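Local coordinates for De novo designed switch protein caging a hemagglutinin binder (sCageHA267_1S) (Synthetic construct, PDB 7CBC) that probably works as the caged switch of a modular biosensor, holding a hemagglutinin-binding segment against a designed six-helix bundle until the switch is opened, at residues D55-K58 with E59-K63; E110-D113 with L114-A118; A152-H155 with A156-R159; K256-S259 with K260-E264; A279-A282 with A283-Y287. All coordinates share one frame; numbering follows the deposited sequence.

Interaction 1 (D55-K58 with E59-K63)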
loop_
_atom_site.group_PDB
_atom_site.type_symbol
_atom_site.label_atom_id
_atom_site.label_comp_id
_atom_site.label_asym_id
_atom_site.label_seq_id
_atom_site.Cartn_x
_atom_site.Cartn_y
_atom_site.Cartn_z
ATOM N N ASP A 55 -9.900 -16.699 26.770
ATOM C CA ASP A 55 -10.750 -15.520 26.612
ATOM C C ASP A 55 -9.993 -14.373 25.956
ATOM O O ASP A 55 -10.555 -13.637 25.135
ATOM C CB ASP A 55 -11.296 -15.073 27.973
ATOM C CG ASP A 55 -12.505 -15.882 28.420
ATOM O OD1 ASP A 55 -13.324 -16.253 27.549
ATOM O OD2 ASP A 55 -12.638 -16.132 29.645
ATOM N N GLU A 56 -8.723 -14.190 26.324
ATOM C CA GLU A 56 -7.957 -13.090 25.758
ATOM C C GLU A 56 -7.500 -13.413 24.342
ATOM O O GLU A 56 -7.400 -12.515 23.500
ATOM C CB GLU A 56 -6.769 -12.755 26.656
ATOM C CG GLU A 56 -7.176 -12.385 28.070
ATOM C CD GLU A 56 -6.888 -10.926 28.387
ATOM O OE1 GLU A 56 -6.915 -10.112 27.439
ATOM O OE2 GLU A 56 -6.665 -10.611 29.576
ATOM N N ILE A 57 -7.216 -14.686 24.060
ATOM C CA ILE A 57 -6.964 -15.097 22.682
ATOM C C ILE A 57 -8.189 -14.819 21.814
ATOM O O ILE A 57 -8.082 -14.219 20.738
ATOM C CB ILE A 57 -6.552 -16.578 22.623
ATOM C CG1 ILE A 57 -5.136 -16.765 23.177
ATOM C CG2 ILE A 57 -6.637 -17.113 21.195
ATOM C CD1 ILE A 57 -4.049 -16.409 22.215
ATOM N N LYS A 58 -9.373 -15.238 22.275
ATOM C CA LYS A 58 -10.591 -14.969 21.514
ATOM C C LYS A 58 -10.779 -13.473 21.275
ATOM O O LYS A 58 -11.183 -13.054 20.180
ATOM C CB LYS A 58 -11.813 -15.539 22.237
ATOM C CG LYS A 58 -13.133 -15.312 21.480
ATOM C CD LYS A 58 -14.359 -15.400 22.387
ATOM C CE LYS A 58 -14.153 -16.426 23.508
ATOM N NZ LYS A 58 -15.411 -16.859 24.192
ATOM N N GLU A 59 -10.489 -12.651 22.288
ATOM C CA GLU A 59 -10.743 -11.227 22.165
ATOM C C GLU A 59 -9.752 -10.557 21.218
ATOM O O GLU A 59 -10.123 -9.618 20.516
ATOM C CB GLU A 59 -10.710 -10.558 23.539
ATOM C CG GLU A 59 -11.315 -9.154 23.552
ATOM C CD GLU A 59 -10.326 -8.079 23.989
ATOM O OE1 GLU A 59 -9.148 -8.416 24.255
ATOM O OE2 GLU A 59 -10.725 -6.890 24.060
ATOM N N VAL A 60 -8.499 -11.008 21.179
ATOM C CA VAL A 60 -7.599 -10.433 20.191
ATOM C C VAL A 60 -7.930 -10.976 18.806
ATOM O O VAL A 60 -7.773 -10.270 17.803
ATOM C CB VAL A 60 -6.128 -10.679 20.574
ATOM C CG1 VAL A 60 -5.812 -12.153 20.551
ATOM C CG2 VAL A 60 -5.183 -9.919 19.661
ATOM N N LYS A 61 -8.432 -12.208 18.712
ATOM C CA LYS A 61 -8.916 -12.686 17.421
ATOM C C LYS A 61 -10.043 -11.802 16.910
ATOM O O LYS A 61 -9.953 -11.227 15.819
ATOM C CB LYS A 61 -9.367 -14.142 17.522
ATOM C CG LYS A 61 -8.218 -15.132 17.451
ATOM C CD LYS A 61 -8.721 -16.561 17.397
ATOM C CE LYS A 61 -7.569 -17.549 17.323
ATOM N NZ LYS A 61 -8.035 -18.953 17.548
ATOM N N ASP A 62 -11.108 -11.661 17.700
ATOM C CA ASP A 62 -12.220 -10.816 17.275
ATOM C C ASP A 62 -11.754 -9.395 16.981
ATOM O O ASP A 62 -12.191 -8.788 15.999
ATOM C CB ASP A 62 -13.327 -10.816 18.330
ATOM C CG ASP A 62 -13.946 -12.197 18.534
ATOM O OD1 ASP A 62 -13.944 -12.999 17.570
ATOM O OD2 ASP A 62 -14.433 -12.478 19.659
ATOM N N LYS A 63 -10.845 -8.849 17.797
ATOM C CA LYS A 63 -10.378 -7.490 17.535
ATOM C C LYS A 63 -9.608 -7.418 16.218
ATOM O O LYS A 63 -9.756 -6.452 15.459
ATOM C CB LYS A 63 -9.517 -6.986 18.695
ATOM C CG LYS A 63 -9.669 -5.483 19.000
ATOM C CD LYS A 63 -9.069 -4.573 17.904
ATOM C CE LYS A 63 -9.390 -3.075 18.117
ATOM N NZ LYS A 63 -8.502 -2.118 17.352
#
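I57 and K61 meet one turn apart on helix 50-93 of the designed helical bundle, a short piece that illustrates how a single helix divides its residues between core and surface. The backbone supplies four successive i to i+4 hydrogen bonds, from the amides of E59, V60, K61 and D62 to the carbonyls of D55, E56, I57 and K58. The last of them is almost straight, D62 N reaching K58 O at 2.8 Å with an N-H...O angle of 178°.

The apolar contacts lie on the inner side. I57 offers its CG2 methyl to the aliphatic part of K61, whose CE comes within 4.0 Å of it. I57 also packs on I134 and V137 of helix 99-142, while V60 turns to L36 and L40 of helix 3-46, so the two neighbouring helices are served by residues three apart. V60 carries CG1 between its backbone N and carbonyl carbon (chi1 65°), which lays this methyl against the carbonyl of the preceding turn, 3.1 Å from I57 O.

Charged groups occupy the outer side, and their pairing is loose. K58 and D62 run side by side in the same direction, yet the lysine turns aside at chi3, leaving NZ 6.4 Å from D62 OD2. The ammonium instead forms a long salt bridge with D55. Two carboxylates come near one another, E56 OE1 standing 4.2 Å from E59 OE1, a proximity that is probably mildly unfavourable. D62 OD2 rests beside the lysine stem, 3.6 Å from K58 CG.

Interaction 2 (E110-D113 with L114-A118); sequences ETQD and LNLRA
D113 and R117 are brought together by complementary first torsions: CG of D113 stands anti to the backbone N (chi1 -174°), beside its carbonyl carbon, while R117 sends its CG anti to the carbonyl carbon and runs extended to NE, back along the helix to meet it. The result is an i to i+4 salt bridge in which R117 NE donates to D113 OD1 at 2.8 Å. The bond is short but bent, with an N-H...O angle of 134°. It reaches the syn side of the carboxylate somewhat out of plane; the two flat groups are turned 56° apart, and NE alone makes the bond. A leucine in place of D113 would probably leave the R117 guanidinium without this carboxylate mate and freer to swing.

On the buried side the same helix carries a polar pair. The Q112 chain bends at chi2 to bring its amide across that of N115, the planes 74° apart, and N115 ND2 donates to Q112 OE1 at 3.2 Å. Here the N-H...O line is nearly straight, and the acceptor lies in the plane of the N115 amide. Both amides reach further: Q112 NE2 donates to S82 and to N19, and N115 OD1 accepts from Q211. T111 returns its OG1 to the A107 carbonyl and lies alongside N115.

These links make the turn a buried hydrogen-bond network, a device used in designed bundles to give the core polar specificity. Helix 99-142 thereby joins helices 3-46, 50-93 and 195-239 by polar contacts, while L114 packs on helix 146-190.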
loop_
_atom_site.group_PDB
_atom_site.type_symbol
_atom_site.label_atom_id
_atom_site.label_comp_id
_atom_site.label_asym_id
_atom_site.label_seq_id
_atom_site.Cartn_x
_atom_site.Cartn_y
_atom_site.Cartn_z
ATOM N N GLU A 110 -7.548 -0.432 -16.626
ATOM C CA GLU A 110 -6.913 -1.725 -16.371
ATOM C C GLU A 110 -5.829 -1.615 -15.317
ATOM O O GLU A 110 -5.640 -2.529 -14.499
ATOM C CB GLU A 110 -6.283 -2.280 -17.640
ATOM C CG GLU A 110 -7.205 -2.900 -18.649
ATOM C CD GLU A 110 -6.399 -3.490 -19.785
ATOM O OE1 GLU A 110 -5.703 -4.507 -19.560
ATOM O OE2 GLU A 110 -6.420 -2.909 -20.887
ATOM N N THR A 111 -5.045 -0.540 -15.376
ATOM C CA THR A 111 -3.956 -0.400 -14.421
ATOM C C THR A 111 -4.503 -0.199 -13.014
ATOM O O THR A 111 -4.021 -0.817 -12.053
ATOM C CB THR A 111 -3.044 0.759 -14.841
ATOM O OG1 THR A 111 -2.301 0.383 -16.008
ATOM C CG2 THR A 111 -2.070 1.062 -13.758
ATOM N N GLN A 112 -5.546 0.622 -12.877
ATOM C CA GLN A 112 -6.102 0.837 -11.551
ATOM C C GLN A 112 -6.719 -0.432 -10.989
ATOM O O GLN A 112 -6.660 -0.663 -9.782
ATOM C CB GLN A 112 -7.117 1.971 -11.586
ATOM C CG GLN A 112 -7.744 2.299 -10.252
ATOM C CD GLN A 112 -6.740 2.700 -9.186
ATOM O OE1 GLN A 112 -5.532 2.795 -9.430
ATOM N NE2 GLN A 112 -7.243 2.934 -7.979
ATOM N N ASP A 113 -7.294 -1.282 -11.835
ATOM C CA ASP A 113 -7.820 -2.530 -11.308
ATOM C C ASP A 113 -6.695 -3.421 -10.798
ATOM O O ASP A 113 -6.863 -4.114 -9.785
ATOM C CB ASP A 113 -8.652 -3.241 -12.370
ATOM C CG ASP A 113 -9.339 -4.480 -11.833
ATOM O OD1 ASP A 113 -8.832 -5.589 -12.092
ATOM O OD2 ASP A 113 -10.377 -4.345 -11.148
ATOM N N LEU A 114 -5.534 -3.400 -11.463
ATOM C CA LEU A 114 -4.375 -4.126 -10.938
ATOM C C LEU A 114 -3.996 -3.622 -9.554
ATOM O O LEU A 114 -3.737 -4.415 -8.635
ATOM C CB LEU A 114 -3.176 -3.977 -11.873
ATOM C CG LEU A 114 -3.177 -4.627 -13.247
ATOM C CD1 LEU A 114 -1.830 -4.347 -13.897
ATOM C CD2 LEU A 114 -3.435 -6.123 -13.133
ATOM N N ASN A 115 -3.934 -2.297 -9.393
ATOM C CA ASN A 115 -3.538 -1.734 -8.108
ATOM C C ASN A 115 -4.468 -2.196 -6.993
ATOM O O ASN A 115 -4.010 -2.528 -5.897
ATOM C CB ASN A 115 -3.499 -0.208 -8.202
ATOM C CG ASN A 115 -2.431 0.277 -9.159
ATOM O OD1 ASN A 115 -1.389 -0.358 -9.320
ATOM N ND2 ASN A 115 -2.688 1.398 -9.809
ATOM N N LEU A 116 -5.773 -2.260 -7.264
ATOM C CA LEU A 116 -6.730 -2.691 -6.247
ATOM C C LEU A 116 -6.558 -4.167 -5.906
ATOM O O LEU A 116 -6.496 -4.535 -4.728
ATOM C CB LEU A 116 -8.153 -2.398 -6.726
ATOM C CG LEU A 116 -8.410 -0.897 -6.804
ATOM C CD1 LEU A 116 -9.824 -0.585 -7.268
ATOM C CD2 LEU A 116 -8.146 -0.279 -5.452
ATOM N N ARG A 117 -6.451 -5.030 -6.921
ATOM C CA ARG A 117 -6.195 -6.444 -6.655
ATOM C C ARG A 117 -4.897 -6.654 -5.884
ATOM O O ARG A 117 -4.808 -7.559 -5.042
ATOM C CB ARG A 117 -6.182 -7.228 -7.968
ATOM C CG ARG A 117 -7.560 -7.286 -8.601
ATOM C CD ARG A 117 -7.541 -7.645 -10.083
ATOM N NE ARG A 117 -8.901 -7.885 -10.557
ATOM C CZ ARG A 117 -9.523 -9.054 -10.427
ATOM N NH1 ARG A 117 -8.892 -10.072 -9.849
ATOM N NH2 ARG A 117 -10.770 -9.206 -10.861
ATOM N N ALA A 118 -3.885 -5.825 -6.149
ATOM C CA ALA A 118 -2.636 -5.917 -5.402
ATOM C C ALA A 118 -2.824 -5.455 -3.961
ATOM O O ALA A 118 -2.269 -6.054 -3.035
ATOM C CB ALA A 118 -1.547 -5.104 -6.109
#

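Interaction 3 (A152-H155 with A156-R159); sequences ALEH and AKRR
The H155 ring has R158 and R159 as oblique neighbours, with NH2 of R158 approaching CD2 at 4.0 Å and CG of R159 approaching CE1 at 3.8 Å. Neither guanidinium stacks on the imidazole: the R158 plane is turned 71° from the ring and that of R159 63°. The R158 guanidinium has H155 CA and the E154 carbonyl oxygen as oblique neighbours, the oxygen 4.2 Å off its plane and displaced toward the rim.

H155 CG is anti to the backbone N (chi1 -176°), which carries the ring forward along the helix, beside R159 and pointing the same way. R158 bends at chi3, folding its NH2 back to 3.8 Å from H155 CA. Beneath these groups run four i to i+4 backbone bonds, and the inward residues L153 and A156 pack on L236 and L233 of helix 195-239.

E154 gives its carboxylate to R150 in a salt bridge, while K157 NZ remains 4.9 Å from E154 OE2. The outer side is thus largely basic, with E154 committed to R150, and its groups meet by van der Waals contact over the helical backbone; two arginines so near would probably disfavour protonation of H155.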
loop_
_atom_site.group_PDB
_atom_site.type_symbol
_atom_site.label_atom_id
_atom_site.label_comp_id
_atom_site.label_asym_id
_atom_site.label_seq_id
_atom_site.Cartn_x
_atom_site.Cartn_y
_atom_site.Cartn_z
ATOM N N ALA A 152 7.161 -25.438 16.945
ATOM C CA ALA A 152 6.123 -24.457 16.651
ATOM C C ALA A 152 6.718 -23.156 16.117
ATOM O O ALA A 152 6.146 -22.530 15.223
ATOM C CB ALA A 152 5.282 -24.198 17.901
ATOM N N LEU A 153 7.862 -22.729 16.655
ATOM C CA LEU A 153 8.507 -21.519 16.157
ATOM C C LEU A 153 9.016 -21.705 14.728
ATOM O O LEU A 153 8.840 -20.827 13.873
ATOM C CB LEU A 153 9.651 -21.122 17.086
ATOM C CG LEU A 153 9.246 -20.621 18.475
ATOM C CD1 LEU A 153 10.482 -20.380 19.317
ATOM C CD2 LEU A 153 8.418 -19.345 18.364
ATOM N N GLU A 154 9.662 -22.841 14.456
ATOM C CA GLU A 154 10.138 -23.124 13.105
ATOM C C GLU A 154 8.985 -23.183 12.115
ATOM O O GLU A 154 9.122 -22.766 10.958
ATOM C CB GLU A 154 10.928 -24.437 13.100
ATOM C CG GLU A 154 12.292 -24.335 13.782
ATOM C CD GLU A 154 13.283 -23.496 12.990
ATOM O OE1 GLU A 154 13.213 -23.523 11.742
ATOM O OE2 GLU A 154 14.129 -22.810 13.609
ATOM N N HIS A 155 7.834 -23.693 12.550
ATOM C CA HIS A 155 6.679 -23.723 11.663
ATOM C C HIS A 155 6.186 -22.310 11.363
ATOM O O HIS A 155 5.870 -21.990 10.210
ATOM C CB HIS A 155 5.565 -24.568 12.275
ATOM C CG HIS A 155 4.380 -24.727 11.382
ATOM N ND1 HIS A 155 3.404 -23.760 11.262
ATOM C CD2 HIS A 155 4.024 -25.731 10.545
ATOM C CE1 HIS A 155 2.494 -24.161 10.391
ATOM N NE2 HIS A 155 2.847 -25.353 9.939
ATOM N N ALA A 156 6.133 -21.451 12.388
ATOM C CA ALA A 156 5.733 -20.057 12.199
ATOM C C ALA A 156 6.703 -19.316 11.286
ATOM O O ALA A 156 6.286 -18.508 10.448
ATOM C CB ALA A 156 5.641 -19.350 13.554
ATOM N N LYS A 157 8.002 -19.560 11.453
ATOM C CA LYS A 157 8.989 -18.969 10.561
ATOM C C LYS A 157 8.742 -19.391 9.116
ATOM O O LYS A 157 8.690 -18.549 8.212
ATOM C CB LYS A 157 10.391 -19.363 11.025
ATOM C CG LYS A 157 11.506 -19.052 10.038
ATOM C CD LYS A 157 12.851 -19.430 10.647
ATOM C CE LYS A 157 14.010 -19.011 9.761
ATOM N NZ LYS A 157 15.318 -19.245 10.443
ATOM N N ARG A 158 8.554 -20.695 8.884
ATOM C CA ARG A 158 8.379 -21.184 7.520
ATOM C C ARG A 158 7.124 -20.599 6.883
ATOM O O ARG A 158 7.174 -20.077 5.761
ATOM C CB ARG A 158 8.332 -22.715 7.495
ATOM C CG ARG A 158 7.572 -23.312 6.300
ATOM C CD ARG A 158 7.517 -24.850 6.330
ATOM N NE ARG A 158 7.258 -25.374 7.677
ATOM C CZ ARG A 158 8.053 -26.230 8.318
ATOM N NH1 ARG A 158 9.154 -26.681 7.728
ATOM N NH2 ARG A 158 7.747 -26.633 9.545
ATOM N N ARG A 159 5.988 -20.671 7.588
ATOM C CA ARG A 159 4.727 -20.186 7.031
ATOM C C ARG A 159 4.758 -18.682 6.802
ATOM O O ARG A 159 4.239 -18.203 5.792
ATOM C CB ARG A 159 3.560 -20.552 7.942
ATOM C CG ARG A 159 2.740 -21.726 7.438
ATOM C CD ARG A 159 2.203 -21.451 6.023
ATOM N NE ARG A 159 0.864 -20.855 6.016
ATOM C CZ ARG A 159 0.271 -20.356 4.930
ATOM N NH1 ARG A 159 0.893 -20.373 3.756
ATOM N NH2 ARG A 159 -0.946 -19.832 5.016
#

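Interaction 4 (K256-S259 with K260-E264); sequences KRES and KRIVE
E258 and R261 sit on one turn of helix 245-268, whose backbone is joined by four successive i to i+4 hydrogen bonds, the last running nearly straight from V263 N to S259 O.

The salt bridge between E258 and R261 spans only three residues. The glutamate leaves the backbone with CG anti to N (chi1 -171°) and then bends at chi2, which swings its carboxylate round to the arginine. R261 meets it side-on with two nitrogens that converge on one oxygen: NE lies 3.0 Å and NH2 3.1 Å from E258 OE2. That oxygen lies in the guanidinium plane at its edge, but the carboxylate itself is turned 62° away. NE therefore approaches from above the carboxylate plane, whereas NH2 comes nearly along the C-O bond. Holding two donors, OE2 fixes the rotation of the guanidinium and keeps one of its faces over the backbone, where R257 O lies 3.9 Å from the plane beneath its centre.

The stem of the glutamate has a second role. E258 CG touches CD1 of I262 at 3.8 Å, the two side chains crossing at about a right angle, and both residues also pack on L231 of helix 195-239. K260 CG, anti to its own carbonyl carbon (chi1 -61°), lies 3.2 Å from K256 O, and bends at chi2 and chi3 keep CE near the same oxygen.

S259 faces the interior, its OG bonded to Q34 of helix 3-46 and to the carbonyl of S255, while its CB packs among leucines. An outward i to i+3 ion pair set over an inward serine and isoleucine is the amphipathic pattern of a helix lying on a helical bundle.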
loop_
_atom_site.group_PDB
_atom_site.type_symbol
_atom_site.label_atom_id
_atom_site.label_comp_id
_atom_site.label_asym_id
_atom_site.label_seq_id
_atom_site.Cartn_x
_atom_site.Cartn_y
_atom_site.Cartn_z
ATOM N N LYS A 256 8.506 -2.996 20.722
ATOM C CA LYS A 256 7.546 -1.931 20.448
ATOM C C LYS A 256 8.241 -0.703 19.862
ATOM O O LYS A 256 7.730 -0.081 18.920
ATOM C CB LYS A 256 6.770 -1.581 21.717
ATOM C CG LYS A 256 5.455 -0.866 21.456
ATOM C CD LYS A 256 4.561 -0.827 22.692
ATOM C CE LYS A 256 3.175 -0.284 22.336
ATOM N NZ LYS A 256 2.264 -1.341 21.789
ATOM N N ARG A 257 9.428 -0.362 20.374
ATOM C CA ARG A 257 10.153 0.796 19.852
ATOM C C ARG A 257 10.537 0.606 18.390
ATOM O O ARG A 257 10.421 1.541 17.587
ATOM C CB ARG A 257 11.405 1.068 20.686
ATOM C CG ARG A 257 11.148 1.672 22.060
ATOM C CD ARG A 257 12.456 2.138 22.692
ATOM N NE ARG A 257 13.513 1.125 22.626
ATOM C CZ ARG A 257 13.755 0.226 23.575
ATOM N NH1 ARG A 257 13.005 0.194 24.672
ATOM N NH2 ARG A 257 14.746 -0.649 23.423
ATOM N N GLU A 258 11.006 -0.593 18.022
ATOM C CA GLU A 258 11.437 -0.806 16.642
ATOM C C GLU A 258 10.242 -0.925 15.702
ATOM O O GLU A 258 10.304 -0.466 14.556
ATOM C CB GLU A 258 12.332 -2.042 16.544
ATOM C CG GLU A 258 13.029 -2.230 15.175
ATOM C CD GLU A 258 14.061 -1.144 14.849
ATOM O OE1 GLU A 258 14.346 -0.935 13.648
ATOM O OE2 GLU A 258 14.587 -0.502 15.788
ATOM N N SER A 259 9.145 -1.532 16.167
ATOM C CA SER A 259 7.913 -1.534 15.381
ATOM C C SER A 259 7.478 -0.116 15.036
ATOM O O SER A 259 7.052 0.154 13.906
ATOM C CB SER A 259 6.795 -2.259 16.136
ATOM O OG SER A 259 6.993 -3.657 16.113
ATOM N N LYS A 260 7.579 0.808 15.995
ATOM C CA LYS A 260 7.217 2.188 15.698
ATOM C C LYS A 260 8.197 2.812 14.713
ATOM O O LYS A 260 7.789 3.594 13.848
ATOM C CB LYS A 260 7.126 3.000 16.994
ATOM C CG LYS A 260 6.056 2.483 17.977
ATOM C CD LYS A 260 4.706 2.168 17.278
ATOM C CE LYS A 260 4.379 0.651 17.276
ATOM N NZ LYS A 260 3.209 0.247 16.404
ATOM N N ARG A 261 9.479 2.442 14.795
ATOM C CA ARG A 261 10.457 2.961 13.846
ATOM C C ARG A 261 10.243 2.392 12.448
ATOM O O ARG A 261 10.498 3.081 11.455
ATOM C CB ARG A 261 11.872 2.664 14.335
ATOM C CG ARG A 261 12.306 3.580 15.461
ATOM C CD ARG A 261 13.807 3.568 15.652
ATOM N NE ARG A 261 14.234 2.395 16.404
ATOM C CZ ARG A 261 14.293 2.340 17.731
ATOM N NH1 ARG A 261 13.951 3.397 18.459
ATOM N NH2 ARG A 261 14.686 1.227 18.329
ATOM N N ILE A 262 9.790 1.142 12.354
ATOM C CA ILE A 262 9.518 0.532 11.058
ATOM C C ILE A 262 8.296 1.175 10.417
ATOM O O ILE A 262 8.333 1.604 9.254
ATOM C CB ILE A 262 9.354 -0.989 11.225
ATOM C CG1 ILE A 262 10.730 -1.655 11.341
ATOM C CG2 ILE A 262 8.527 -1.580 10.092
ATOM C CD1 ILE A 262 10.732 -2.936 12.181
ATOM N N VAL A 263 7.199 1.270 11.171
ATOM C CA VAL A 263 6.017 1.974 10.685
ATOM C C VAL A 263 6.379 3.400 10.278
ATOM O O VAL A 263 5.940 3.904 9.229
ATOM C CB VAL A 263 4.913 1.944 11.758
ATOM C CG1 VAL A 263 3.734 2.798 11.349
ATOM C CG2 VAL A 263 4.468 0.513 12.020
ATOM N N GLU A 264 7.202 4.067 11.093
ATOM C CA GLU A 264 7.642 5.420 10.773
ATOM C C GLU A 264 8.422 5.458 9.466
ATOM O O GLU A 264 8.250 6.384 8.664
ATOM C CB GLU A 264 8.497 5.978 11.908
ATOM C CG GLU A 264 7.734 6.565 13.076
ATOM C CD GLU A 264 8.671 6.939 14.215
ATOM O OE1 GLU A 264 8.243 6.912 15.390
ATOM O OE2 GLU A 264 9.852 7.241 13.926
#

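Interaction 5 (A279-A282 with A283-Y287)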
loop_
_atom_site.group_PDB
_atom_site.type_symbol
_atom_site.label_atom_id
_atom_site.label_comp_id
_atom_site.label_asym_id
_atom_site.label_seq_id
_atom_site.Cartn_x
_atom_site.Cartn_y
_atom_site.Cartn_z
ATOM N N ALA A 279 3.128 17.949 -10.092
ATOM C CA ALA A 279 3.449 19.315 -10.482
ATOM C C ALA A 279 4.468 19.334 -11.610
ATOM O O ALA A 279 4.330 20.110 -12.562
ATOM C CB ALA A 279 3.960 20.100 -9.277
ATOM N N LYS A 280 5.489 18.477 -11.535
ATOM C CA LYS A 280 6.486 18.438 -12.605
ATOM C C LYS A 280 5.874 17.940 -13.905
ATOM O O LYS A 280 6.090 18.531 -14.973
ATOM C CB LYS A 280 7.671 17.562 -12.209
ATOM C CG LYS A 280 8.817 17.637 -13.201
ATOM C CD LYS A 280 10.003 16.760 -12.797
ATOM C CE LYS A 280 11.089 16.791 -13.882
ATOM N NZ LYS A 280 12.301 15.998 -13.540
ATOM N N ILE A 281 5.084 16.864 -13.829
ATOM C CA ILE A 281 4.397 16.349 -15.012
ATOM C C ILE A 281 3.535 17.435 -15.659
ATOM O O ILE A 281 3.603 17.655 -16.873
ATOM C CB ILE A 281 3.575 15.097 -14.651
ATOM C CG1 ILE A 281 4.516 13.924 -14.418
ATOM C CG2 ILE A 281 2.586 14.753 -15.758
ATOM C CD1 ILE A 281 3.848 12.707 -13.790
ATOM N N ALA A 282 2.729 18.148 -14.861
ATOM C CA ALA A 282 1.855 19.169 -15.438
ATOM C C ALA A 282 2.638 20.312 -16.062
ATOM O O ALA A 282 2.187 20.908 -17.046
ATOM C CB ALA A 282 0.911 19.727 -14.382
ATOM N N ALA A 283 3.782 20.667 -15.485
ATOM C CA ALA A 283 4.576 21.738 -16.070
ATOM C C ALA A 283 5.153 21.310 -17.413
ATOM O O ALA A 283 5.212 22.110 -18.353
ATOM C CB ALA A 283 5.680 22.152 -15.102
ATOM N N GLU A 284 5.562 20.046 -17.525
ATOM C CA GLU A 284 6.092 19.549 -18.786
ATOM C C GLU A 284 5.016 19.513 -19.860
ATOM O O GLU A 284 5.304 19.761 -21.037
ATOM C CB GLU A 284 6.731 18.172 -18.582
ATOM C CG GLU A 284 8.180 18.251 -18.102
ATOM C CD GLU A 284 8.685 16.970 -17.432
ATOM O OE1 GLU A 284 7.934 15.969 -17.367
ATOM O OE2 GLU A 284 9.845 16.969 -16.959
ATOM N N PHE A 285 3.768 19.267 -19.482
ATOM C CA PHE A 285 2.697 19.447 -20.449
ATOM C C PHE A 285 2.345 20.914 -20.696
ATOM O O PHE A 285 1.420 21.178 -21.463
ATOM C CB PHE A 285 1.446 18.686 -20.004
ATOM C CG PHE A 285 1.574 17.194 -20.112
ATOM C CD1 PHE A 285 1.564 16.574 -21.353
ATOM C CD2 PHE A 285 1.698 16.412 -18.980
ATOM C CE1 PHE A 285 1.675 15.208 -21.473
ATOM C CE2 PHE A 285 1.814 15.030 -19.091
ATOM C CZ PHE A 285 1.807 14.432 -20.352
ATOM N N GLY A 286 3.031 21.868 -20.070
ATOM C CA GLY A 286 2.791 23.269 -20.359
ATOM C C GLY A 286 1.710 23.949 -19.544
ATOM O O GLY A 286 1.258 25.040 -19.927
ATOM N N TYR A 287 1.275 23.339 -18.446
ATOM C CA TYR A 287 0.310 23.961 -17.549
ATOM C C TYR A 287 0.856 25.274 -16.994
ATOM O O TYR A 287 2.053 25.404 -16.724
ATOM C CB TYR A 287 -0.003 23.026 -16.366
ATOM C CG TYR A 287 -1.018 21.916 -16.611
ATOM C CD1 TYR A 287 -0.870 21.013 -17.664
ATOM C CD2 TYR A 287 -2.110 21.758 -15.765
ATOM C CE1 TYR A 287 -1.806 19.983 -17.868
ATOM C CE2 TYR A 287 -3.049 20.743 -15.961
ATOM C CZ TYR A 287 -2.894 19.854 -17.002
ATOM O OH TYR A 287 -3.826 18.844 -17.166
HETATM O O HOH W 1 5.250 14.904 -18.154
#
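A282 and Y287 come together where helix 274-284 ends in a Schellman motif, with G286 at positive phi (88°) as the residue that turns the chain. Y287 N returns to A282 O at 2.9 Å, and G286 N bonds to A283 O.

Followed outward, the tyrosine first sets its CB 3.1 Å from A282 O. With CG anti to the carbonyl carbon (chi1 -81°), the ring swings back under the last turn. Its CG lies 3.7 Å from A282 CB; on one rim CD1 nears the A282 carbonyl oxygen, on the other CD2 nears the A282 methyl. That methyl stands over the ring face in a CH-pi contact, 3.9 Å from the centroid. CE1 is still 4.2 Å from A282 O; outside the two segments the ring has a cation-pi partner in R6 and packs on I292. Were the ring cut back to an alanine here, the A282 methyl would probably lose its aromatic cover and R6 its pi partner.

F285 packs differently, presenting its edge to I281, whose CG2 lies in the ring plane; both side chains also rest on A206 of helix 195-239. On the outer side K280 and E284 cross obliquely, their charged ends too far apart for a salt bridge. A water donates to E284 OE1 at 3.0 Å and weakly to I281 O. What the glutamate touches on the lysine is carbon: E284 OE2 stands 3.3 Å from K280 CE.

In the fold
Followed from the N terminus, the five contacts come in series; none nests in or crosses another, and because each lies within one helical stretch, none closes a long loop. Interactions 1, 2 and 3 fall on the successive helices 50-93, 99-142 and 146-190. Interactions 1 and 3 share one side of the chain's centre, their own centres 22 Å apart, whereas interaction 2 lies nearer the middle. Interaction 4 is on helix 245-268, which packs on helices 3-46 and 195-239. Interaction 5, about 51 Å from interactions 1 and 3 between centres, belongs to the small C-terminal helical part, held together by the C275-C301 disulfide, and rests against helix 195-239.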